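PDB 5JM7: aerobactin synthase IucA from Klebsiella pneumoniae subsp. pneumoniae, which probably catalyses the ATP-dependent joining of N6-acetyl-N6-hydroxylysine to citrate during biosynthesis of the siderophore aerobactin. Local coordinates for residues 225-230 with 277-282; 241-246 with 334-339; 359-364 with 430-435; 393-398 with 502-507; 516-521 with 532-537. All coordinates share one frame; numbering follows the deposited sequence.

Interaction 1 of 5, residues 225-230 with 277-282; sequences PLHPWQ and IKFSLS. With SO4 (sulfate ion), chain B.
Phe279 lays the face of its ring under the backbone turn at His227, whose CB stands 4.0 Å from the ring centroid and 22° off its normal, a CH-pi contact. The imidazole turns an edge toward that same ring in an offset edge-to-face pair, the two planes 73° apart. One face of the imidazole receives Leu281 CD1, a methyl that also touches the indole of Trp229 at CE3. Because His227 CG is anti to the backbone N (chi1 -172°), ND1 reaches over the helix start and accepts from Trp229 N at 3.2 Å. His227 thus N-caps helix 228-236, although the donor lies tilted from the ring plane. Farther along, Gln230 bends at chi2 and brings OE1 to 3.3 Å from Ser282 N, a weak hydrogen bond, while the indole NE1 is held by Glu165. Lys278 leaves strand 275-279 in an extended chain, and its NZ bonds O2 of a sulfate, probably a crystallisation ion, at 3.2 Å; Ser264, Ser267 and Arg349 also bond the sulfate, and Gln449 takes a second bond from NZ. The chemistry implies that aromatic and aliphatic groups do most of the fastening of strand to helix start, with the weak Gln230 bond a minor addition.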
# COMPACT_ATOMS: atom_id res chain seq x y z
N PRO A 225 24.02 11.41 15.05
CA PRO A 225 22.71 11.19 15.69
C PRO A 225 22.85 10.95 17.19
O PRO A 225 23.88 10.51 17.69
CB PRO A 225 22.19 9.94 14.99
CG PRO A 225 23.44 9.19 14.63
CD PRO A 225 24.48 10.22 14.32
N LEU A 226 21.76 11.23 17.90
CA LEU A 226 21.71 11.09 19.35
C LEU A 226 20.30 10.72 19.76
O LEU A 226 19.33 11.13 19.12
CB LEU A 226 22.11 12.38 20.04
CG LEU A 226 23.56 12.85 19.96
CD1 LEU A 226 23.57 14.28 20.32
CD2 LEU A 226 24.41 12.09 20.94
N HIS A 227 20.20 9.92 20.81
CA HIS A 227 18.92 9.73 21.48
C HIS A 227 18.46 11.09 22.01
O HIS A 227 19.29 11.91 22.43
CB HIS A 227 19.06 8.71 22.61
CG HIS A 227 17.76 8.30 23.24
ND1 HIS A 227 17.18 9.00 24.28
CD2 HIS A 227 16.91 7.29 22.95
CE1 HIS A 227 16.03 8.42 24.61
NE2 HIS A 227 15.85 7.37 23.81
N PRO A 228 17.16 11.37 22.00
CA PRO A 228 16.72 12.73 22.38
C PRO A 228 16.99 13.05 23.85
O PRO A 228 17.39 14.17 24.17
CB PRO A 228 15.23 12.72 22.05
CG PRO A 228 15.08 11.62 20.99
CD PRO A 228 16.05 10.57 21.45
N TRP A 229 16.77 12.09 24.75
CA TRP A 229 17.07 12.32 26.16
C TRP A 229 18.58 12.38 26.38
O TRP A 229 19.09 13.28 27.07
CB TRP A 229 16.44 11.23 27.02
CG TRP A 229 16.52 11.47 28.49
CD1 TRP A 229 15.57 12.03 29.29
CD2 TRP A 229 17.63 11.17 29.36
NE1 TRP A 229 16.00 12.08 30.59
CE2 TRP A 229 17.27 11.57 30.66
CE3 TRP A 229 18.90 10.60 29.15
CZ2 TRP A 229 18.12 11.43 31.76
CZ3 TRP A 229 19.74 10.46 30.24
CH2 TRP A 229 19.35 10.87 31.53
N GLN A 230 19.32 11.44 25.77
CA GLN A 230 20.78 11.41 25.91
C GLN A 230 21.41 12.65 25.30
O GLN A 230 22.44 13.13 25.80
CB GLN A 230 21.33 10.15 25.24
CG GLN A 230 22.77 9.78 25.54
CD GLN A 230 22.98 9.41 27.00
OE1 GLN A 230 22.17 8.73 27.60
NE2 GLN A 230 24.11 9.79 27.55
N ILE A 277 19.50 1.56 15.33
CA ILE A 277 20.52 2.30 16.08
C ILE A 277 20.38 1.97 17.56
O ILE A 277 19.27 1.77 18.06
CB ILE A 277 20.43 3.82 15.80
CG1 ILE A 277 21.62 4.58 16.42
CG2 ILE A 277 19.10 4.39 16.28
CD1 ILE A 277 21.82 5.96 15.82
N LYS A 278 21.52 1.87 18.25
CA LYS A 278 21.55 1.45 19.64
C LYS A 278 22.42 2.43 20.40
O LYS A 278 23.62 2.53 20.13
CB LYS A 278 22.09 0.02 19.77
CG LYS A 278 22.21 -0.53 21.18
CD LYS A 278 22.69 -1.98 21.12
CE LYS A 278 22.87 -2.61 22.51
NZ LYS A 278 23.36 -4.03 22.39
N PHE A 279 21.82 3.16 21.33
CA PHE A 279 22.52 4.25 22.00
C PHE A 279 23.03 3.85 23.38
O PHE A 279 22.42 3.04 24.08
CB PHE A 279 21.62 5.47 22.16
CG PHE A 279 21.25 6.13 20.88
CD1 PHE A 279 22.15 6.97 20.24
CD2 PHE A 279 20.01 5.93 20.31
CE1 PHE A 279 21.81 7.60 19.04
CE2 PHE A 279 19.67 6.55 19.12
CZ PHE A 279 20.56 7.38 18.49
N SER A 280 24.14 4.45 23.76
CA SER A 280 24.51 4.47 25.16
C SER A 280 23.51 5.36 25.89
O SER A 280 23.37 6.54 25.56
CB SER A 280 25.94 4.98 25.33
OG SER A 280 26.33 4.91 26.69
N LEU A 281 22.78 4.78 26.84
CA LEU A 281 21.69 5.47 27.51
C LEU A 281 21.81 5.20 29.00
O LEU A 281 22.00 4.05 29.42
CB LEU A 281 20.32 5.00 26.96
CG LEU A 281 19.03 5.71 27.41
CD1 LEU A 281 19.02 7.22 27.01
CD2 LEU A 281 17.81 5.01 26.83
N SER A 282 21.71 6.27 29.79
CA SER A 282 22.00 6.21 31.22
C SER A 282 20.95 5.39 31.99
O SER A 282 21.04 4.16 32.11
CB SER A 282 22.10 7.64 31.78
OG SER A 282 23.16 8.34 31.14
S SO4 B . 19.47 -4.83 22.25
O1 SO4 B . 19.18 -5.98 23.06
O2 SO4 B . 20.57 -5.11 21.39
O3 SO4 B . 18.33 -4.55 21.43
O4 SO4 B . 19.78 -3.70 23.09

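Interaction 2 of 5, residues 241-246 with 334-339; sequences QELVAK and RDLHGN
Arg334, whose carbonyl O meets Leu243 across the contact, sets the edge of its guanidinium against the backbone of Gly338: NH1 donates to Gly338 O in the guanidinium plane, nearly in line with the carbonyl bond, although the modelled separation is short enough for its exact length to be doubtful. The carboxylate of Asp335, another flat group, takes Asn339 N at OD1 from above its plane, with 2.9 Å between those two atoms, and a weaker bond from His337 N. Both groups brace a beta hairpin between strands 329-334 and 340-341, closed by a type I turn with a G1 beta bulge. Asp335 O accepts from Gly338 N within the turn, Asp335 N donates to Asn339 O, and Gly338 takes up the left-handed backbone conformation (phi 91°) that this bulge requires. Against the hairpin tip rests helix 238-245. Its contribution is apolar: the side chains of Leu243 and Leu336 run antiparallel alongside one another, and Leu248 touches the two of them. Glu242 also approaches Leu336, but the modelled approach is too close to be trusted. No hydrogen bond links the helix segment to the hairpin, so this surface contact relies on the leucines. Their branches meet at CD2 of Leu243 and CD2 of Leu336, 3.8 Å apart, while Leu243 CD1 lies 3.4 Å from Arg334 O.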
# COMPACT_ATOMS: atom_id res chain seq x y z
N GLN A 241 30.01 21.10 26.66
CA GLN A 241 29.85 22.55 26.54
C GLN A 241 31.14 23.21 26.06
O GLN A 241 31.09 24.22 25.35
CB GLN A 241 29.43 23.13 27.89
CG GLN A 241 28.05 22.70 28.33
CD GLN A 241 27.75 23.07 29.77
OE1 GLN A 241 28.66 23.22 30.59
NE2 GLN A 241 26.46 23.19 30.09
N GLU A 242 32.28 22.62 26.37
CA GLU A 242 33.52 23.14 25.87
C GLU A 242 33.55 22.98 24.36
O GLU A 242 33.88 23.91 23.65
CB GLU A 242 34.70 22.36 26.41
CG GLU A 242 34.86 22.33 27.91
CD GLU A 242 36.11 21.57 28.31
OE1 GLU A 242 37.12 21.71 27.60
OE2 GLU A 242 36.10 20.83 29.31
N LEU A 243 33.19 21.81 23.87
CA LEU A 243 33.19 21.60 22.42
C LEU A 243 32.27 22.59 21.72
O LEU A 243 32.61 23.11 20.65
CB LEU A 243 32.78 20.16 22.10
CG LEU A 243 33.78 19.11 22.55
CD1 LEU A 243 33.24 17.74 22.27
CD2 LEU A 243 35.10 19.31 21.84
N VAL A 244 31.10 22.85 22.30
CA VAL A 244 30.19 23.86 21.73
C VAL A 244 30.86 25.23 21.74
O VAL A 244 30.82 25.97 20.74
CB VAL A 244 28.87 23.88 22.52
CG1 VAL A 244 27.99 24.99 22.04
CG2 VAL A 244 28.17 22.53 22.39
N ALA A 245 31.49 25.60 22.86
CA ALA A 245 32.15 26.90 22.96
C ALA A 245 33.25 27.05 21.92
O ALA A 245 33.44 28.13 21.36
CB ALA A 245 32.72 27.08 24.37
N LYS A 246 33.99 25.97 21.65
CA LYS A 246 35.10 26.04 20.71
C LYS A 246 34.65 25.98 19.24
O LYS A 246 35.50 26.05 18.35
CB LYS A 246 36.11 24.91 21.01
N ARG A 334 34.58 12.47 20.84
CA ARG A 334 35.82 12.69 21.58
C ARG A 334 35.77 14.05 22.25
O ARG A 334 35.21 15.01 21.70
CB ARG A 334 37.02 12.64 20.64
CG ARG A 334 37.27 11.31 19.96
CD ARG A 334 38.55 11.40 19.14
NE ARG A 334 38.87 10.16 18.45
CZ ARG A 334 39.48 9.12 19.02
NH1 ARG A 334 39.83 9.18 20.30
NH2 ARG A 334 39.74 8.03 18.32
N ASP A 335 36.36 14.15 23.44
CA ASP A 335 36.43 15.45 24.10
C ASP A 335 37.65 16.21 23.58
O ASP A 335 38.30 15.77 22.62
CB ASP A 335 36.42 15.30 25.63
CG ASP A 335 37.63 14.55 26.17
OD1 ASP A 335 38.59 14.26 25.42
OD2 ASP A 335 37.61 14.23 27.38
N LEU A 336 37.96 17.35 24.19
CA LEU A 336 39.12 18.14 23.76
C LEU A 336 40.43 17.37 23.84
O LEU A 336 41.34 17.62 23.04
CB LEU A 336 39.23 19.43 24.57
CG LEU A 336 38.20 20.51 24.29
CD1 LEU A 336 38.35 21.67 25.27
CD2 LEU A 336 38.40 20.99 22.85
N HIS A 337 40.55 16.44 24.79
CA HIS A 337 41.77 15.64 24.93
C HIS A 337 41.82 14.45 23.97
O HIS A 337 42.84 13.75 23.93
CB HIS A 337 41.91 15.15 26.37
CG HIS A 337 42.12 16.25 27.36
ND1 HIS A 337 41.08 16.98 27.90
CD2 HIS A 337 43.25 16.77 27.90
CE1 HIS A 337 41.56 17.89 28.73
NE2 HIS A 337 42.88 17.78 28.75
N GLY A 338 40.77 14.22 23.19
CA GLY A 338 40.71 13.08 22.30
C GLY A 338 40.10 11.83 22.91
O GLY A 338 40.08 10.79 22.25
N ASN A 339 39.60 11.92 24.14
CA ASN A 339 39.07 10.76 24.85
C ASN A 339 37.66 10.45 24.37
O ASN A 339 36.78 11.33 24.37
CB ASN A 339 39.06 11.05 26.35
CG ASN A 339 40.45 11.16 26.95
OD1 ASN A 339 41.42 10.61 26.41
ND2 ASN A 339 40.55 11.88 28.06

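Interaction 3 of 5, residues 359-364 with 430-435; sequences SQTNVL and NILVQM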
# COMPACT_ATOMS: atom_id res chain seq x y z
N SER A 359 6.70 -7.73 7.28
CA SER A 359 7.08 -9.08 7.66
C SER A 359 6.49 -9.42 9.03
O SER A 359 6.48 -8.59 9.95
CB SER A 359 8.61 -9.18 7.70
OG SER A 359 9.01 -10.48 8.14
N GLN A 360 5.97 -10.65 9.17
CA GLN A 360 5.57 -11.16 10.48
C GLN A 360 6.80 -11.74 11.19
O GLN A 360 6.92 -12.95 11.42
CB GLN A 360 4.47 -12.20 10.37
CG GLN A 360 3.86 -12.52 11.76
CD GLN A 360 2.81 -13.64 11.73
OE1 GLN A 360 2.56 -14.23 10.68
NE2 GLN A 360 2.19 -13.92 12.86
N THR A 361 7.75 -10.86 11.47
CA THR A 361 8.93 -11.17 12.28
C THR A 361 8.68 -10.56 13.65
O THR A 361 8.45 -9.36 13.76
CB THR A 361 10.21 -10.62 11.62
OG1 THR A 361 10.44 -11.29 10.36
CG2 THR A 361 11.43 -10.82 12.51
N ASN A 362 8.66 -11.40 14.68
CA ASN A 362 8.25 -10.98 16.01
C ASN A 362 9.26 -11.48 17.04
O ASN A 362 9.74 -12.64 16.96
CB ASN A 362 6.86 -11.54 16.39
CG ASN A 362 5.75 -11.07 15.48
OD1 ASN A 362 5.92 -10.12 14.70
ND2 ASN A 362 4.58 -11.67 15.63
N VAL A 363 9.58 -10.62 18.01
CA VAL A 363 10.52 -10.96 19.07
C VAL A 363 9.87 -11.98 20.01
O VAL A 363 8.70 -11.85 20.39
CB VAL A 363 10.99 -9.68 19.79
CG1 VAL A 363 9.81 -8.95 20.45
CG2 VAL A 363 12.04 -10.01 20.86
N LEU A 364 10.63 -13.01 20.39
CA LEU A 364 10.01 -14.18 21.02
C LEU A 364 9.34 -13.82 22.34
O LEU A 364 8.28 -14.37 22.66
CB LEU A 364 11.03 -15.29 21.22
CG LEU A 364 10.47 -16.58 21.82
CD1 LEU A 364 9.44 -17.19 20.88
CD2 LEU A 364 11.57 -17.60 22.08
N ASN A 430 16.43 -11.57 22.24
CA ASN A 430 17.37 -11.62 21.13
C ASN A 430 16.89 -12.47 19.97
O ASN A 430 17.59 -12.54 18.95
CB ASN A 430 18.74 -12.18 21.54
CG ASN A 430 19.47 -11.28 22.51
OD1 ASN A 430 19.09 -10.13 22.72
ND2 ASN A 430 20.58 -11.78 23.03
N ILE A 431 15.74 -13.12 20.09
CA ILE A 431 15.26 -14.07 19.08
C ILE A 431 14.06 -13.46 18.38
O ILE A 431 13.04 -13.16 19.02
CB ILE A 431 14.90 -15.43 19.68
CG1 ILE A 431 16.15 -16.14 20.18
CG2 ILE A 431 14.17 -16.27 18.67
CD1 ILE A 431 15.86 -17.36 20.94
N LEU A 432 14.20 -13.29 17.06
CA LEU A 432 13.13 -12.81 16.19
C LEU A 432 12.64 -14.00 15.38
O LEU A 432 13.40 -14.58 14.59
CB LEU A 432 13.62 -11.69 15.26
CG LEU A 432 14.15 -10.46 16.00
CD1 LEU A 432 14.71 -9.43 15.02
CD2 LEU A 432 13.08 -9.88 16.89
N VAL A 433 11.38 -14.36 15.58
CA VAL A 433 10.82 -15.50 14.88
C VAL A 433 10.24 -14.96 13.58
O VAL A 433 9.32 -14.14 13.60
CB VAL A 433 9.76 -16.21 15.74
CG1 VAL A 433 9.20 -17.40 14.99
CG2 VAL A 433 10.36 -16.63 17.09
N GLN A 434 10.81 -15.37 12.46
CA GLN A 434 10.26 -14.96 11.17
C GLN A 434 9.10 -15.90 10.88
O GLN A 434 9.32 -17.11 10.67
CB GLN A 434 11.29 -15.06 10.06
CG GLN A 434 10.89 -14.35 8.74
CD GLN A 434 11.87 -14.63 7.60
OE1 GLN A 434 12.79 -15.47 7.72
NE2 GLN A 434 11.73 -13.88 6.51
N MET A 435 7.88 -15.39 10.86
CA MET A 435 6.72 -16.21 10.57
C MET A 435 6.12 -15.86 9.22
O MET A 435 6.24 -14.72 8.72
CB MET A 435 5.67 -16.06 11.67
CG MET A 435 6.10 -16.67 12.97
SD MET A 435 4.88 -16.48 14.26
CE MET A 435 5.19 -14.78 14.79
O HOH W 1 6.06 -12.64 7.14
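An antiparallel strand pair at one margin of a mixed four-stranded sheet joins residues 360-363 to residues 431-435. Its central hydrogen-bonded pair is Asn362 with Val433: Asn362 N donates to Val433 O at 3.0 Å, and Val433 N returns a bond of 2.7 Å to Asn362 O. Leu364 N adds a bond to Ile431 O at 2.8 Å, just where strand 360-363 passes into helix 364-368, with Val363 at the N-cap position. At the other end a water accepts from Gln360 N and donates to Met435 O, bridging the two backbones. Side chains meet on both faces. On one, Leu432 sends CD2 to 3.6 Å from Val363 CB, and its CB meets Thr361 CG2; Thr361 OG1 and Ser359 OG, 2.8 Å apart, share a hydrogen bond. On the other, Met435 bends at chi3 (-80°), which brings its CE methyl across the extended Gln360, 3.7 Å from Gln360 NE2, an amide nitrogen that donates to Asp438. Leu364 CD1 touches Val433 CG2 at 3.9 Å, and Leu364 and Ile431 continue onto Ser490 of helix 475-500. The pairing is that of a regular antiparallel beta sheet, with 360-363 as its outermost strand within the chain, leading into helix 364-368.

Interaction 4 of 5, residues 393-398 with 502-507; sequences TAQQAA and GLDSEA
Asp504 OD1 is gripped by two donors, the adjoining backbone N of Ser505 at 2.6 Å, which comes from above the carboxylate plane, and the side-chain amide of Asn508. The second oxygen, OD2, accepts from His399 on helix 394-420 and lies 2.8 Å from Gln395 NE2. The Gln395 and Asp504 side chains pass at a slant, with the amide and carboxylate planes 45° apart. Gln395 reaches this carboxylate with an extended chain whose CG is anti to the backbone N (chi1 -179°), and on the way its CB passes 3.2 Å from Leu503 O. The bonds from Ser505 N, Asn508 and His399 would probably favour the charged form of Asp504. Beside this polar rim, Leu503 packs on an alanine-lined side of helix 394-420: its CD2 touches Ala398 CB at 3.8 Å, and its CG stands 4.2 Å from Ala394 CB. Those alanines sit one helical turn apart, leaving room for the leucine, which Val383 and Leu498 enclose further. Thr393 OG1 accepts from Gln396 N at 3.0 Å while Gln396 OE1 accepts from Thr393 N, a capping box, and the second subunit packs nearby through its Gln313. Ser505 OG caps Asn508 N. The Schellman motif at Gly502 and the Ser505 N-cap form the short link between helices 475-500 and 506-521, which packs on the capped start of helix 394-420.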
# COMPACT_ATOMS: atom_id res chain seq x y z
N THR A 393 -6.74 -28.89 14.29
CA THR A 393 -7.10 -28.58 15.66
C THR A 393 -6.09 -27.63 16.27
O THR A 393 -4.93 -27.54 15.84
CB THR A 393 -7.16 -29.83 16.55
OG1 THR A 393 -5.86 -30.43 16.62
CG2 THR A 393 -8.20 -30.86 16.03
N ALA A 394 -6.54 -26.92 17.32
CA ALA A 394 -5.65 -26.11 18.13
C ALA A 394 -4.41 -26.88 18.54
O ALA A 394 -3.28 -26.38 18.40
CB ALA A 394 -6.40 -25.60 19.37
N GLN A 395 -4.58 -28.11 19.02
CA GLN A 395 -3.41 -28.88 19.46
C GLN A 395 -2.49 -29.23 18.29
O GLN A 395 -1.25 -29.19 18.42
CB GLN A 395 -3.85 -30.15 20.21
CG GLN A 395 -2.64 -30.97 20.70
CD GLN A 395 -3.00 -32.13 21.63
OE1 GLN A 395 -4.11 -32.25 22.10
NE2 GLN A 395 -2.06 -33.00 21.82
N GLN A 396 -3.06 -29.57 17.14
CA GLN A 396 -2.22 -29.86 15.98
C GLN A 396 -1.47 -28.62 15.51
O GLN A 396 -0.33 -28.73 15.03
CB GLN A 396 -3.07 -30.44 14.85
CG GLN A 396 -3.55 -31.85 15.09
CD GLN A 396 -4.54 -32.31 14.04
OE1 GLN A 396 -5.30 -31.48 13.47
NE2 GLN A 396 -4.54 -33.61 13.74
N ALA A 397 -2.08 -27.45 15.63
CA ALA A 397 -1.34 -26.24 15.29
C ALA A 397 -0.24 -25.98 16.31
O ALA A 397 0.87 -25.58 15.94
CB ALA A 397 -2.29 -25.04 15.19
N ALA A 398 -0.53 -26.19 17.60
CA ALA A 398 0.51 -26.04 18.61
C ALA A 398 1.69 -26.95 18.33
O ALA A 398 2.85 -26.52 18.47
CB ALA A 398 -0.05 -26.33 20.01
N GLY A 502 -3.76 -24.57 27.59
CA GLY A 502 -4.40 -25.87 27.44
C GLY A 502 -4.41 -26.44 26.04
O GLY A 502 -5.18 -27.37 25.77
N LEU A 503 -3.59 -25.91 25.13
CA LEU A 503 -3.52 -26.49 23.79
C LEU A 503 -2.95 -27.90 23.82
O LEU A 503 -3.29 -28.73 22.97
CB LEU A 503 -2.70 -25.58 22.88
CG LEU A 503 -3.50 -24.51 22.14
CD1 LEU A 503 -4.20 -23.58 23.07
CD2 LEU A 503 -2.56 -23.71 21.25
N ASP A 504 -2.12 -28.20 24.81
CA ASP A 504 -1.52 -29.49 25.09
C ASP A 504 -0.61 -29.20 26.27
O ASP A 504 -0.42 -28.03 26.63
CB ASP A 504 -0.76 -30.07 23.89
CG ASP A 504 -0.30 -31.53 24.10
OD1 ASP A 504 -0.52 -32.13 25.18
OD2 ASP A 504 0.25 -32.11 23.14
N SER A 505 -0.09 -30.24 26.90
CA SER A 505 0.64 -30.07 28.16
C SER A 505 2.12 -29.81 27.91
O SER A 505 2.68 -30.19 26.89
CB SER A 505 0.50 -31.32 29.01
OG SER A 505 1.14 -32.40 28.33
N GLU A 506 2.78 -29.22 28.91
CA GLU A 506 4.20 -28.94 28.73
C GLU A 506 4.98 -30.24 28.62
O GLU A 506 5.97 -30.31 27.88
CB GLU A 506 4.77 -28.10 29.87
CG GLU A 506 4.04 -26.79 30.16
CD GLU A 506 4.76 -25.91 31.13
OE1 GLU A 506 5.93 -26.16 31.47
OE2 GLU A 506 4.10 -25.04 31.71
N ALA A 507 4.58 -31.27 29.39
CA ALA A 507 5.26 -32.56 29.33
C ALA A 507 5.26 -33.12 27.91
O ALA A 507 6.30 -33.54 27.39
CB ALA A 507 4.63 -33.56 30.29

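Interaction 5 of 5, residues 516-521 with 532-537; sequences LLAEMR and YVLENP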
# COMPACT_ATOMS: atom_id res chain seq x y z
N LEU A 516 13.33 -33.85 18.70
CA LEU A 516 13.97 -33.09 17.63
C LEU A 516 15.42 -32.71 17.98
O LEU A 516 16.27 -32.63 17.09
CB LEU A 516 13.11 -31.87 17.28
CG LEU A 516 11.77 -32.28 16.65
CD1 LEU A 516 10.81 -31.09 16.51
CD2 LEU A 516 12.01 -32.92 15.27
N LEU A 517 15.72 -32.48 19.26
CA LEU A 517 17.11 -32.27 19.67
C LEU A 517 17.95 -33.53 19.46
O LEU A 517 19.11 -33.45 19.02
CB LEU A 517 17.19 -31.84 21.13
CG LEU A 517 16.62 -30.47 21.48
CD1 LEU A 517 16.63 -30.28 22.97
CD2 LEU A 517 17.43 -29.36 20.83
N ALA A 518 17.40 -34.72 19.77
CA ALA A 518 18.18 -35.95 19.58
C ALA A 518 18.57 -36.14 18.12
O ALA A 518 19.70 -36.55 17.83
CB ALA A 518 17.39 -37.16 20.09
N GLU A 519 17.67 -35.82 17.19
CA GLU A 519 18.01 -35.92 15.77
C GLU A 519 19.13 -34.96 15.39
O GLU A 519 20.06 -35.31 14.66
CB GLU A 519 16.78 -35.65 14.93
CG GLU A 519 15.68 -36.64 15.16
CD GLU A 519 14.43 -36.25 14.39
OE1 GLU A 519 14.41 -35.13 13.82
OE2 GLU A 519 13.49 -37.06 14.38
N MET A 520 19.04 -33.72 15.88
CA MET A 520 20.10 -32.74 15.66
C MET A 520 21.48 -33.27 16.07
O MET A 520 22.46 -33.08 15.34
CB MET A 520 19.74 -31.47 16.43
CG MET A 520 18.64 -30.69 15.77
SD MET A 520 18.09 -29.37 16.86
CE MET A 520 19.67 -28.60 17.09
N ARG A 521 21.57 -33.94 17.23
CA ARG A 521 22.87 -34.43 17.70
C ARG A 521 23.53 -35.33 16.66
O ARG A 521 24.76 -35.33 16.53
CB ARG A 521 22.69 -35.16 19.05
CG ARG A 521 23.97 -35.78 19.67
CD ARG A 521 23.70 -36.45 21.04
NE ARG A 521 22.73 -37.54 20.90
CZ ARG A 521 22.01 -38.04 21.90
NH1 ARG A 521 22.14 -37.55 23.13
NH2 ARG A 521 21.13 -39.01 21.67
N TYR A 532 24.81 -32.63 27.27
CA TYR A 532 24.38 -31.98 28.50
C TYR A 532 22.87 -31.71 28.48
O TYR A 532 22.15 -32.00 29.45
CB TYR A 532 25.16 -30.69 28.66
CG TYR A 532 24.86 -29.82 29.86
CD1 TYR A 532 25.46 -30.06 31.09
CD2 TYR A 532 23.96 -28.77 29.78
CE1 TYR A 532 25.20 -29.26 32.19
CE2 TYR A 532 23.69 -27.96 30.87
CZ TYR A 532 24.32 -28.21 32.07
OH TYR A 532 24.05 -27.41 33.16
N VAL A 533 22.38 -31.14 27.37
CA VAL A 533 20.96 -30.82 27.23
C VAL A 533 20.09 -32.07 27.35
O VAL A 533 19.00 -32.03 27.95
CB VAL A 533 20.71 -30.08 25.89
CG1 VAL A 533 19.24 -30.04 25.58
CG2 VAL A 533 21.29 -28.67 25.96
N LEU A 534 20.53 -33.17 26.75
CA LEU A 534 19.74 -34.38 26.64
C LEU A 534 19.99 -35.39 27.75
O LEU A 534 19.18 -36.32 27.91
CB LEU A 534 20.01 -35.04 25.27
CG LEU A 534 19.50 -34.28 24.04
CD1 LEU A 534 19.98 -34.91 22.74
CD2 LEU A 534 17.99 -34.25 24.09
N GLU A 535 21.06 -35.23 28.54
CA GLU A 535 21.52 -36.35 29.38
C GLU A 535 21.79 -36.00 30.84
O GLU A 535 21.53 -36.82 31.71
CB GLU A 535 22.76 -36.96 28.75
CG GLU A 535 22.46 -37.62 27.40
CD GLU A 535 23.71 -38.12 26.70
OE1 GLU A 535 24.83 -37.79 27.14
OE2 GLU A 535 23.55 -38.85 25.69
N ASN A 536 22.34 -34.82 31.12
CA ASN A 536 22.58 -34.42 32.50
C ASN A 536 21.27 -34.16 33.24
O ASN A 536 20.38 -33.47 32.71
CB ASN A 536 23.49 -33.19 32.56
CG ASN A 536 24.95 -33.55 32.33
OD1 ASN A 536 25.60 -33.11 31.40
ND2 ASN A 536 25.50 -34.31 33.27
N PRO A 537 21.11 -34.71 34.46
CA PRO A 537 19.84 -34.56 35.18
C PRO A 537 19.63 -33.18 35.77
O PRO A 537 18.48 -32.83 36.07
CB PRO A 537 19.94 -35.61 36.30
CG PRO A 537 21.40 -35.73 36.57
CD PRO A 537 22.09 -35.50 35.24
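Leu534 is the main point of contact between helices 506-521 and 528-535, and its two methyls divide the work. CD2 reaches Leu517 CB at 3.9 Å, whereas CD1 lies against the backbone of the facing helix, 3.8 Å from Ala518 CA, where the small alanine side chain permits close approach. The same CD1 also sits 3.4 Å above the plane of the Arg521 guanidinium, offset toward its rim, so that a planar cation is laid over an aliphatic group. Arg521 gets there by a chain that runs straight from the backbone, with CG anti to N, and then bends at chi3 (61°), which folds the guanidinium back across the leucine. From this place its NH1 forms a salt bridge with Glu535 OE2 at 3.2 Å. The carboxylate approaches obliquely, with the two flat groups turned 49° from each other, and no hydrogen bond accompanies the ion pair. Arg521 therefore lies over the leucine methyl and carries charge at the solvent-facing rim, where both ionic residues also touch a crystal neighbour. Leu517 points deeper. Its CD1 meets Val533 CG1 at 3.7 Å, the side chains crossing at about a right angle; Phe414 of helix 394-420 also covers Leu517, and Leu571 touches both. Val533 in turn rests on Pro483 and Leu487 of helix 475-500. This aliphatic seam with an ion pair at its outer border, between consecutive helices joined by a short loop, belongs to a helix-loop-helix connection packed against helices 394-420 and 475-500.

Taken together, the five contacts illustrate how chemistry follows position. Interactions 1 and 3 are buried: interaction 1 relies on aromatic and CH-pi contacts, interaction 3 on backbone bonds of a sheet. Interaction 2, about 19 Å from interaction 1 between centres, is a surface contact of leucines, and the two are tied by consecutive helices 228-236 and 238-245. Interactions 4 and 5, partly buried, share helix 506-521, one near its start and the other near its end, and mix apolar seams with charged groups at the border. They lie across the chain's centre from interactions 1 and 2, with interaction 3 closest to that centre. Interactions 3 and 4 alternate along the sequence.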